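Local coordinates for protein putative aminotransferase (Actinomadura melliaura, PDB 4ZWV) that probably acts as a pyridoxal phosphate-dependent sugar aminotransferase in making the aminopentose of the indolocarbazole AT2433, at residues Val136-Leu141 with Val158-Ala163; Asp114-Ile119 with Leu145-Arg150; Pro304-Lys309 with Arg346-Pro351. One frame throughout, in Å; residues are numbered along the deposited sequence.

Contact 1 of 3, residues Val136-Leu141 with Val158-Ala163; sequences VDLDRL and VIEDCA
Glu160 and Leu138 approach each other from opposite directions, one from the strand 157-161 and the other from the first turn of helix 138-152, and their ends meet. Starting at CB, which points toward the helix, the Glu160 side chain is extended beyond CG (chi2 176°); CB and CG act as a spacer, and only the carboxylate end meets Leu138. Glu160 CD lies 3.7 Å from Leu138 CD2. Of the two oxygens, Glu160 OE1 sits 3.7 Å from Leu138 CD1, while OE2 has both leucine methyls at much the same distance. No hydrogen bond crosses between the segments. The polar needs of this buried carboxylate are met elsewhere, by His130 NE2 at OE1 and by Asn180 ND2 at OE2, two partners that should hold it in place against the apolar leucine. His130 is itself tied through ND1 to the backbone N of Val136.

One helical turn on, Leu141 reaches tip to tip toward Val158. Leu141 CD2 does the touching, 3.8 Å from Val158 CG1 and 3.9 Å from Val158 CG2, so a single methyl faces the fork of the valine. Ahead of the helix, Asp137 serves as N-cap: its OD1 takes the N-H of Arg140 from above the carboxylate plane, with Arg140 N 3.3 Å from Asp137 OD1.

This is helix-on-sheet packing within a beta-alpha-beta crossover, in which helix 138-152 links the parallel strands 123-129 and 157-161 in the large domain of a fold type I aminotransferase.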
loop_
_atom_site.group_PDB
_atom_site.type_symbol
_atom_site.label_atom_id
_atom_site.label_comp_id
_atom_site.label_asym_id
_atom_site.label_seq_id
_atom_site.Cartn_x
_atom_site.Cartn_y
_atom_site.Cartn_z
ATOM N N VAL A 136 -25.112 -8.961 0.892
ATOM C CA VAL A 136 -26.144 -7.938 0.957
ATOM C C VAL A 136 -27.198 -8.153 -0.130
ATOM O O VAL A 136 -26.902 -8.711 -1.190
ATOM C CB VAL A 136 -25.476 -6.533 0.798
ATOM C CG1 VAL A 136 -26.483 -5.407 0.786
ATOM C CG2 VAL A 136 -24.443 -6.310 1.918
ATOM N N ASP A 137 -28.429 -7.722 0.143
ATOM C CA ASP A 137 -29.509 -7.750 -0.836
ATOM C C ASP A 137 -29.278 -6.689 -1.925
ATOM O O ASP A 137 -29.815 -5.576 -1.850
ATOM C CB ASP A 137 -30.839 -7.519 -0.110
ATOM C CG ASP A 137 -32.055 -7.729 -0.996
ATOM O OD1 ASP A 137 -31.935 -7.820 -2.243
ATOM O OD2 ASP A 137 -33.167 -7.780 -0.419
ATOM N N LEU A 138 -28.494 -7.045 -2.938
ATOM C CA LEU A 138 -28.036 -6.072 -3.927
ATOM C C LEU A 138 -29.156 -5.534 -4.813
ATOM O O LEU A 138 -29.097 -4.375 -5.229
ATOM C CB LEU A 138 -26.931 -6.685 -4.793
ATOM C CG LEU A 138 -25.633 -6.955 -4.023
ATOM C CD1 LEU A 138 -24.675 -7.722 -4.926
ATOM C CD2 LEU A 138 -24.973 -5.666 -3.542
ATOM N N ASP A 139 -30.186 -6.340 -5.090
ATOM C CA ASP A 139 -31.300 -5.852 -5.906
ATOM C C ASP A 139 -32.089 -4.789 -5.148
ATOM O O ASP A 139 -32.543 -3.802 -5.726
ATOM C CB ASP A 139 -32.253 -6.986 -6.310
ATOM C CG ASP A 139 -31.668 -7.942 -7.349
ATOM O OD1 ASP A 139 -30.570 -7.702 -7.892
ATOM O OD2 ASP A 139 -32.349 -8.956 -7.636
ATOM N N ARG A 140 -32.278 -5.005 -3.852
ATOM C CA ARG A 140 -32.980 -4.018 -3.040
ATOM C C ARG A 140 -32.191 -2.717 -2.983
ATOM O O ARG A 140 -32.749 -1.617 -3.113
ATOM C CB ARG A 140 -33.224 -4.552 -1.634
ATOM C CG ARG A 140 -33.970 -3.577 -0.773
ATOM C CD ARG A 140 -34.332 -4.170 0.567
ATOM N NE ARG A 140 -34.939 -3.150 1.415
ATOM C CZ ARG A 140 -35.044 -3.246 2.731
ATOM N NH1 ARG A 140 -34.589 -4.326 3.350
ATOM N NH2 ARG A 140 -35.602 -2.263 3.425
ATOM N N LEU A 141 -30.886 -2.856 -2.803
ATOM C CA LEU A 141 -29.981 -1.725 -2.811
ATOM C C LEU A 141 -30.105 -0.932 -4.119
ATOM O O LEU A 141 -30.230 0.293 -4.090
ATOM C CB LEU A 141 -28.557 -2.230 -2.594
ATOM C CG LEU A 141 -27.448 -1.203 -2.692
ATOM C CD1 LEU A 141 -27.617 -0.128 -1.628
ATOM C CD2 LEU A 141 -26.101 -1.895 -2.563
ATOM N N VAL A 158 -22.059 2.700 -5.454
ATOM C CA VAL A 158 -21.881 1.650 -4.460
ATOM C C VAL A 158 -20.542 0.970 -4.689
ATOM O O VAL A 158 -20.203 0.619 -5.823
ATOM C CB VAL A 158 -23.003 0.592 -4.535
ATOM C CG1 VAL A 158 -22.651 -0.630 -3.676
ATOM C CG2 VAL A 158 -24.306 1.191 -4.085
ATOM N N ILE A 159 -19.780 0.801 -3.612
ATOM C CA ILE A 159 -18.590 -0.031 -3.634
ATOM C C ILE A 159 -18.859 -1.215 -2.711
ATOM O O ILE A 159 -19.229 -1.021 -1.553
ATOM C CB ILE A 159 -17.347 0.725 -3.163
ATOM C CG1 ILE A 159 -17.051 1.897 -4.105
ATOM C CG2 ILE A 159 -16.158 -0.237 -3.084
ATOM C CD1 ILE A 159 -16.135 2.956 -3.465
ATOM N N GLU A 160 -18.716 -2.430 -3.233
ATOM C CA GLU A 160 -18.925 -3.637 -2.442
ATOM C C GLU A 160 -17.616 -4.142 -1.862
ATOM O O GLU A 160 -16.686 -4.466 -2.610
ATOM C CB GLU A 160 -19.547 -4.754 -3.289
ATOM C CG GLU A 160 -20.941 -4.451 -3.833
ATOM C CD GLU A 160 -21.444 -5.564 -4.739
ATOM O OE1 GLU A 160 -21.190 -6.754 -4.431
ATOM O OE2 GLU A 160 -22.072 -5.258 -5.768
ATOM N N ASP A 161 -17.551 -4.209 -0.536
ATOM C CA ASP A 161 -16.389 -4.774 0.151
ATOM C C ASP A 161 -16.628 -6.271 0.257
ATOM O O ASP A 161 -17.452 -6.730 1.055
ATOM C CB ASP A 161 -16.191 -4.116 1.524
ATOM C CG ASP A 161 -14.992 -4.661 2.280
ATOM O OD1 ASP A 161 -14.475 -5.733 1.925
ATOM O OD2 ASP A 161 -14.556 -4.007 3.246
ATOM N N CYS A 162 -15.894 -7.018 -0.565
ATOM C CA CYS A 162 -16.058 -8.460 -0.685
ATOM C C CYS A 162 -14.923 -9.215 -0.019
ATOM O O CYS A 162 -14.679 -10.369 -0.359
ATOM C CB CYS A 162 -16.121 -8.868 -2.161
ATOM S SG CYS A 162 -17.432 -8.065 -3.121
ATOM N N ALA A 163 -14.215 -8.575 0.906
ATOM C CA ALA A 163 -13.058 -9.210 1.546
ATOM C C ALA A 163 -13.341 -10.585 2.155
ATOM O O ALA A 163 -12.475 -11.468 2.132
ATOM C CB ALA A 163 -12.493 -8.294 2.623
#

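Contact 2 of 3, residues Asp114-Ile119 with Leu145-Arg150; sequences DLERKI and LDRAER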
loop_
_atom_site.group_PDB
_atom_site.type_symbol
_atom_site.label_atom_id
_atom_site.label_comp_id
_atom_site.label_asym_id
_atom_site.label_seq_id
_atom_site.Cartn_x
_atom_site.Cartn_y
_atom_site.Cartn_z
ATOM N N ASP A 114 -32.430 1.793 7.090
ATOM C CA ASP A 114 -31.681 2.905 7.663
ATOM C C ASP A 114 -30.855 3.584 6.575
ATOM O O ASP A 114 -30.754 4.805 6.544
ATOM C CB ASP A 114 -30.786 2.418 8.808
ATOM C CG ASP A 114 -30.257 3.556 9.664
ATOM O OD1 ASP A 114 -31.066 4.430 10.063
ATOM O OD2 ASP A 114 -29.041 3.577 9.944
ATOM N N LEU A 115 -30.291 2.788 5.673
ATOM C CA LEU A 115 -29.563 3.343 4.540
ATOM C C LEU A 115 -30.429 4.317 3.753
ATOM O O LEU A 115 -30.027 5.455 3.497
ATOM C CB LEU A 115 -29.068 2.237 3.614
ATOM C CG LEU A 115 -28.465 2.789 2.317
ATOM C CD1 LEU A 115 -27.189 3.581 2.588
ATOM C CD2 LEU A 115 -28.203 1.661 1.343
ATOM N N GLU A 116 -31.630 3.883 3.389
ATOM C CA GLU A 116 -32.472 4.729 2.556
ATOM C C GLU A 116 -32.830 6.036 3.276
ATOM O O GLU A 116 -32.856 7.107 2.653
ATOM C CB GLU A 116 -33.736 3.993 2.116
ATOM C CG GLU A 116 -34.579 4.868 1.190
ATOM C CD GLU A 116 -35.518 4.095 0.287
ATOM O OE1 GLU A 116 -35.818 2.917 0.579
ATOM O OE2 GLU A 116 -35.969 4.689 -0.719
ATOM N N ARG A 117 -33.051 5.967 4.587
ATOM C CA ARG A 117 -33.355 7.171 5.358
ATOM C C ARG A 117 -32.177 8.146 5.420
ATOM O O ARG A 117 -32.372 9.350 5.620
ATOM C CB ARG A 117 -33.776 6.807 6.782
ATOM C CG ARG A 117 -35.135 6.134 6.880
ATOM C CD ARG A 117 -35.588 6.032 8.332
ATOM N NE ARG A 117 -34.642 5.299 9.163
ATOM C CZ ARG A 117 -34.773 4.019 9.504
ATOM N NH1 ARG A 117 -35.824 3.311 9.093
ATOM N NH2 ARG A 117 -33.857 3.453 10.272
ATOM N N LYS A 118 -30.958 7.640 5.250
ATOM C CA LYS A 118 -29.782 8.482 5.467
ATOM C C LYS A 118 -29.134 9.016 4.192
ATOM O O LYS A 118 -28.232 9.846 4.253
ATOM C CB LYS A 118 -28.761 7.718 6.305
ATOM C CG LYS A 118 -29.188 7.652 7.768
ATOM C CD LYS A 118 -28.299 6.741 8.585
ATOM C CE LYS A 118 -28.602 6.913 10.067
ATOM N NZ LYS A 118 -27.944 5.862 10.894
ATOM N N ILE A 119 -29.584 8.545 3.036
ATOM C CA ILE A 119 -29.120 9.142 1.784
ATOM C C ILE A 119 -29.586 10.598 1.753
ATOM O O ILE A 119 -30.739 10.906 2.074
ATOM C CB ILE A 119 -29.640 8.368 0.569
ATOM C CG1 ILE A 119 -28.993 6.992 0.525
ATOM C CG2 ILE A 119 -29.373 9.134 -0.730
ATOM C CD1 ILE A 119 -29.585 6.073 -0.527
ATOM N N LEU A 145 -31.294 3.065 -4.761
ATOM C CA LEU A 145 -30.533 4.023 -5.557
ATOM C C LEU A 145 -31.346 4.564 -6.729
ATOM O O LEU A 145 -31.173 5.725 -7.111
ATOM C CB LEU A 145 -29.245 3.387 -6.044
ATOM C CG LEU A 145 -28.249 3.239 -4.899
ATOM C CD1 LEU A 145 -27.054 2.544 -5.440
ATOM C CD2 LEU A 145 -27.875 4.603 -4.322
ATOM N N ASP A 146 -32.217 3.734 -7.308
ATOM C CA ASP A 146 -33.131 4.222 -8.336
ATOM C C ASP A 146 -33.960 5.388 -7.800
ATOM O O ASP A 146 -34.118 6.418 -8.465
ATOM C CB ASP A 146 -34.088 3.122 -8.821
ATOM C CG ASP A 146 -33.392 2.027 -9.614
ATOM O OD1 ASP A 146 -32.256 2.227 -10.088
ATOM O OD2 ASP A 146 -34.017 0.954 -9.794
ATOM N N ARG A 147 -34.512 5.209 -6.602
ATOM C CA ARG A 147 -35.342 6.238 -5.990
ATOM C C ARG A 147 -34.515 7.458 -5.594
ATOM O O ARG A 147 -34.998 8.586 -5.704
ATOM C CB ARG A 147 -36.092 5.672 -4.777
ATOM C CG ARG A 147 -37.140 4.627 -5.160
ATOM C CD ARG A 147 -37.989 4.159 -3.975
ATOM N NE ARG A 147 -37.231 3.368 -3.005
ATOM C CZ ARG A 147 -36.956 2.069 -3.140
ATOM N NH1 ARG A 147 -37.348 1.403 -4.223
ATOM N NH2 ARG A 147 -36.274 1.437 -2.198
ATOM N N ALA A 148 -33.288 7.235 -5.136
ATOM C CA ALA A 148 -32.415 8.343 -4.763
ATOM C C ALA A 148 -32.073 9.182 -5.989
ATOM O O ALA A 148 -32.042 10.410 -5.921
ATOM C CB ALA A 148 -31.138 7.830 -4.094
ATOM N N GLU A 149 -31.820 8.515 -7.110
ATOM C CA GLU A 149 -31.482 9.209 -8.350
ATOM C C GLU A 149 -32.654 10.069 -8.840
ATOM O O GLU A 149 -32.464 11.195 -9.315
ATOM C CB GLU A 149 -31.060 8.188 -9.419
ATOM C CG GLU A 149 -30.622 8.784 -10.751
ATOM C CD GLU A 149 -30.037 7.737 -11.683
ATOM O OE1 GLU A 149 -30.232 6.529 -11.432
ATOM O OE2 GLU A 149 -29.355 8.117 -12.656
ATOM N N ARG A 150 -33.863 9.528 -8.709
ATOM C CA ARG A 150 -35.070 10.265 -9.049
ATOM C C ARG A 150 -35.172 11.541 -8.216
ATOM O O ARG A 150 -35.522 12.610 -8.726
ATOM C CB ARG A 150 -36.303 9.382 -8.832
ATOM C CG ARG A 150 -37.604 10.009 -9.284
ATOM C CD ARG A 150 -38.771 9.045 -9.140
ATOM N NE ARG A 150 -39.982 9.611 -9.721
ATOM C CZ ARG A 150 -40.530 9.210 -10.863
ATOM N NH1 ARG A 150 -41.629 9.799 -11.308
ATOM N NH2 ARG A 150 -39.986 8.219 -11.555
#
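Two torsions bring Glu116 and Arg147 together: the glutamate holds CG anti to its N (chi1 -177°) and runs out extended, whereas the arginine bends at chi3 (-69°) and presents the NE/NH2 edge of its guanidinium to the glutamate. The two side chains cross at about a right angle, and the grip is side-on, with NE and one NH of the arginine each taking a different oxygen. Arg147 NE to Glu116 OE2 is the shorter bond at 2.9 Å, nearly straight and directed at the syn lone pair. Arg147 NH2 reaches Glu116 OE1 at 3.2 Å, also from the syn side but well out of the carboxylate plane. Both oxygens lie close to the guanidinium plane; the planes of the two groups are twisted 33° apart, and it is the NH2 bond that takes up the twist. Two bonds to two atoms limit how either group can rotate.

Helices 112-118 and 138-152 lie side by side against the central sheet of the large domain, with Leu115 and Ile119 resting on Leu78 of strand 76-79 and Leu145 on Ile126 of strand 123-129. The salt bridge spans the outer, more exposed part of this helix pair, and apolar packing fills the inner part. Ile119, the first residue past the helix, lays CG2 4.0 Å from Ala148 CB; the small alanine lets the backbones come within 7.4 Å, measured from Ile119 CA to Ala148 CA. The other branch of the isoleucine reaches inward, Ile119 CD1 standing 4.4 Å from Leu145 CD2. On helix 112-118 itself, Asp114 pairs with both Arg117 and Lys118, Lys118 NZ meeting Asp114 OD2 at 2.7 Å.

Contact 3 of 3, residues Pro304-Lys309 with Arg346-Pro351; sequences PAFHRK and RMVSLP
The helical segment 304-309 runs nearly parallel to strand 347-350, the segment axes 17° apart and 10.4 Å from each other at closest approach, with Phe306 and His307 bridging the gap to Val348. Phe306 swings its ring toward the strand, CG anti to the backbone N (chi1 -176°), and brings CE2 to 3.8 Å from Val348 CG1 and 3.9 Å from Val348 CG2. The valine approaches the ring obliquely; Val348 has a second conformer, so the exact distances are less certain. Further along the strand, Leu350 CD2 comes up to the edge of the same ring, 4.3 Å from Phe306 CZ.

The helix packs on one side of a three-stranded antiparallel sheet in the smaller, C-terminal part of the chain, with strand 347-350 bordering strand 296-300. Phe306 also touches Val300 of that neighbouring strand and Ile368 of helix 358-369, and its ring makes an edge-to-face contact with Trp372, so it sits between sheet and C-terminal helix.

His307 slides past Val348 in the opposite direction, its ring edge turned to the valine with NE2 4.1 Å from Val348 CG2. A water lies in the ring plane 2.9 Å from His307 NE2, and it donates a hydrogen bond to the carbonyl O of Met347, a selenomethionine, also at 2.9 Å. A single water thus joins the helix side chain to the strand backbone. The Met347 carbonyl is also held by Arg303 NH1, and His307 packs against Arg227 of the second subunit.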
loop_
_atom_site.group_PDB
_atom_site.type_symbol
_atom_site.label_atom_id
_atom_site.label_comp_id
_atom_site.label_asym_id
_atom_site.label_seq_id
_atom_site.Cartn_x
_atom_site.Cartn_y
_atom_site.Cartn_z
ATOM N N PRO A 304 -20.075 -13.266 28.410
ATOM C CA PRO A 304 -18.804 -13.469 29.122
ATOM C C PRO A 304 -18.597 -14.913 29.586
ATOM O O PRO A 304 -17.481 -15.432 29.488
ATOM C CB PRO A 304 -18.923 -12.519 30.321
ATOM C CG PRO A 304 -19.772 -11.417 29.821
ATOM C CD PRO A 304 -20.810 -12.104 28.949
ATOM N N ALA A 305 -19.654 -15.552 30.076
ATOM C CA ALA A 305 -19.564 -16.952 30.473
ATOM C C ALA A 305 -19.360 -17.846 29.247
ATOM O O ALA A 305 -18.627 -18.830 29.313
ATOM C CB ALA A 305 -20.802 -17.370 31.252
ATOM N N PHE A 306 -19.990 -17.494 28.128
ATOM C CA PHE A 306 -19.807 -18.241 26.882
ATOM C C PHE A 306 -18.348 -18.197 26.418
ATOM O O PHE A 306 -17.781 -19.218 26.025
ATOM C CB PHE A 306 -20.721 -17.695 25.781
ATOM C CG PHE A 306 -20.656 -18.476 24.486
ATOM C CD1 PHE A 306 -21.492 -19.562 24.271
ATOM C CD2 PHE A 306 -19.774 -18.106 23.483
ATOM C CE1 PHE A 306 -21.435 -20.273 23.071
ATOM C CE2 PHE A 306 -19.711 -18.805 22.289
ATOM C CZ PHE A 306 -20.539 -19.894 22.081
ATOM N N HIS A 307 -17.747 -17.010 26.464
ATOM C CA HIS A 307 -16.338 -16.857 26.118
ATOM C C HIS A 307 -15.441 -17.726 27.002
ATOM O O HIS A 307 -14.546 -18.402 26.500
ATOM C CB HIS A 307 -15.919 -15.389 26.226
ATOM C CG HIS A 307 -16.433 -14.534 25.111
ATOM N ND1 HIS A 307 -16.526 -13.162 25.207
ATOM C CD2 HIS A 307 -16.876 -14.856 23.873
ATOM C CE1 HIS A 307 -17.006 -12.675 24.077
ATOM N NE2 HIS A 307 -17.225 -13.683 23.248
ATOM N N ARG A 308 -15.689 -17.713 28.309
ATOM C CA ARG A 308 -14.902 -18.515 29.239
ATOM C C ARG A 308 -15.040 -20.006 28.927
ATOM O O ARG A 308 -14.074 -20.759 29.037
ATOM C CB ARG A 308 -15.308 -18.211 30.685
ATOM C CG ARG A 308 -14.879 -16.819 31.144
ATOM C CD ARG A 308 -15.061 -16.606 32.645
ATOM N NE ARG A 308 -16.463 -16.602 33.051
ATOM C CZ ARG A 308 -17.222 -15.510 33.084
ATOM N NH1 ARG A 308 -16.709 -14.337 32.738
ATOM N NH2 ARG A 308 -18.492 -15.588 33.465
ATOM N N LYS A 309 -16.238 -20.421 28.531
ATOM C CA LYS A 309 -16.490 -21.804 28.133
ATOM C C LYS A 309 -15.681 -22.193 26.895
ATOM O O LYS A 309 -15.047 -23.245 26.867
ATOM C CB LYS A 309 -17.980 -22.017 27.860
ATOM C CG LYS A 309 -18.367 -23.454 27.546
ATOM C CD LYS A 309 -18.628 -24.247 28.818
ATOM C CE LYS A 309 -18.960 -25.700 28.496
ATOM N NZ LYS A 309 -19.579 -26.395 29.656
ATOM N N ARG A 346 -24.006 -9.490 22.199
ATOM C CA ARG A 346 -24.412 -10.888 22.079
ATOM C C ARG A 346 -23.645 -11.646 21.007
ATOM O O ARG A 346 -23.492 -12.864 21.088
ATOM C CB ARG A 346 -25.907 -10.976 21.784
ATOM C CG ARG A 346 -26.782 -10.500 22.931
ATOM C CD ARG A 346 -28.186 -10.190 22.439
ATOM N NE ARG A 346 -28.824 -11.380 21.894
ATOM C CZ ARG A 346 -29.608 -11.384 20.823
ATOM N NH1 ARG A 346 -29.845 -10.257 20.159
ATOM N NH2 ARG A 346 -30.147 -12.521 20.409
HETATM N N MSE A 347 -23.162 -10.936 19.998
HETATM C CA MSE A 347 -22.589 -11.623 18.851
HETATM C C MSE A 347 -21.259 -12.289 19.181
HETATM O O MSE A 347 -20.436 -11.763 19.945
HETATM C CB MSE A 347 -22.417 -10.659 17.673
HETATM C CG MSE A 347 -21.499 -9.519 17.961
HETATM SE SE MSE A 347 -21.332 -8.368 16.392
HETATM C CE MSE A 347 -23.137 -7.741 16.220
ATOM N N VAL A 348 -21.049 -13.456 18.588
ATOM C CA VAL A 348 -19.768 -14.160 18.692
ATOM C C VAL A 348 -19.523 -14.986 17.424
ATOM O O VAL A 348 -20.435 -15.638 16.911
ATOM C CB VAL A 348 -19.708 -15.055 19.953
ATOM C CG1 VAL A 348 -20.939 -15.925 20.065
ATOM C CG2 VAL A 348 -18.420 -15.892 19.972
ATOM N N SER A 349 -18.299 -14.909 16.902
ATOM C CA SER A 349 -17.905 -15.619 15.686
ATOM C C SER A 349 -17.237 -16.937 16.064
ATOM O O SER A 349 -16.366 -16.973 16.942
ATOM C CB SER A 349 -16.940 -14.777 14.840
ATOM O OG SER A 349 -17.522 -13.542 14.432
ATOM N N LEU A 350 -17.638 -18.013 15.392
ATOM C CA LEU A 350 -17.105 -19.348 15.653
ATOM C C LEU A 350 -16.256 -19.856 14.489
ATOM O O LEU A 350 -16.500 -19.504 13.336
ATOM C CB LEU A 350 -18.248 -20.332 15.917
ATOM C CG LEU A 350 -19.173 -19.991 17.083
ATOM C CD1 LEU A 350 -20.329 -20.973 17.150
ATOM C CD2 LEU A 350 -18.385 -20.008 18.375
ATOM N N PRO A 351 -15.246 -20.684 14.787
ATOM C CA PRO A 351 -14.447 -21.268 13.702
ATOM C C PRO A 351 -15.298 -22.132 12.787
ATOM O O PRO A 351 -16.080 -22.945 13.280
ATOM C CB PRO A 351 -13.416 -22.130 14.444
ATOM C CG PRO A 351 -13.365 -21.572 15.832
ATOM C CD PRO A 351 -14.769 -21.105 16.115
HETATM O O HOH W 1 -17.723 -12.172 20.838
#

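In the fold
Contacts 1 and 2 share helix 138-152 and touch, with centres 14 Å apart. Leu141 CD1 of contact 1 packs 3.5 Å from Leu115 CD2 of contact 2, and Val158 meets Leu145, so apolar packing runs on from one contact to the other. Contact 3 stands apart in the C-terminal region, its centre about 28 Å from that of contact 1 and 36 Å from that of contact 2, with no touch between them. Contact 1 lies nearest the cofactor site, though at some remove: the Glu160 side chain is about 11 Å from that of His164, which binds pyridoxal phosphate, and about 12 Å from Gly57. Lys190, the predicted Schiff-base lysine, is not modelled.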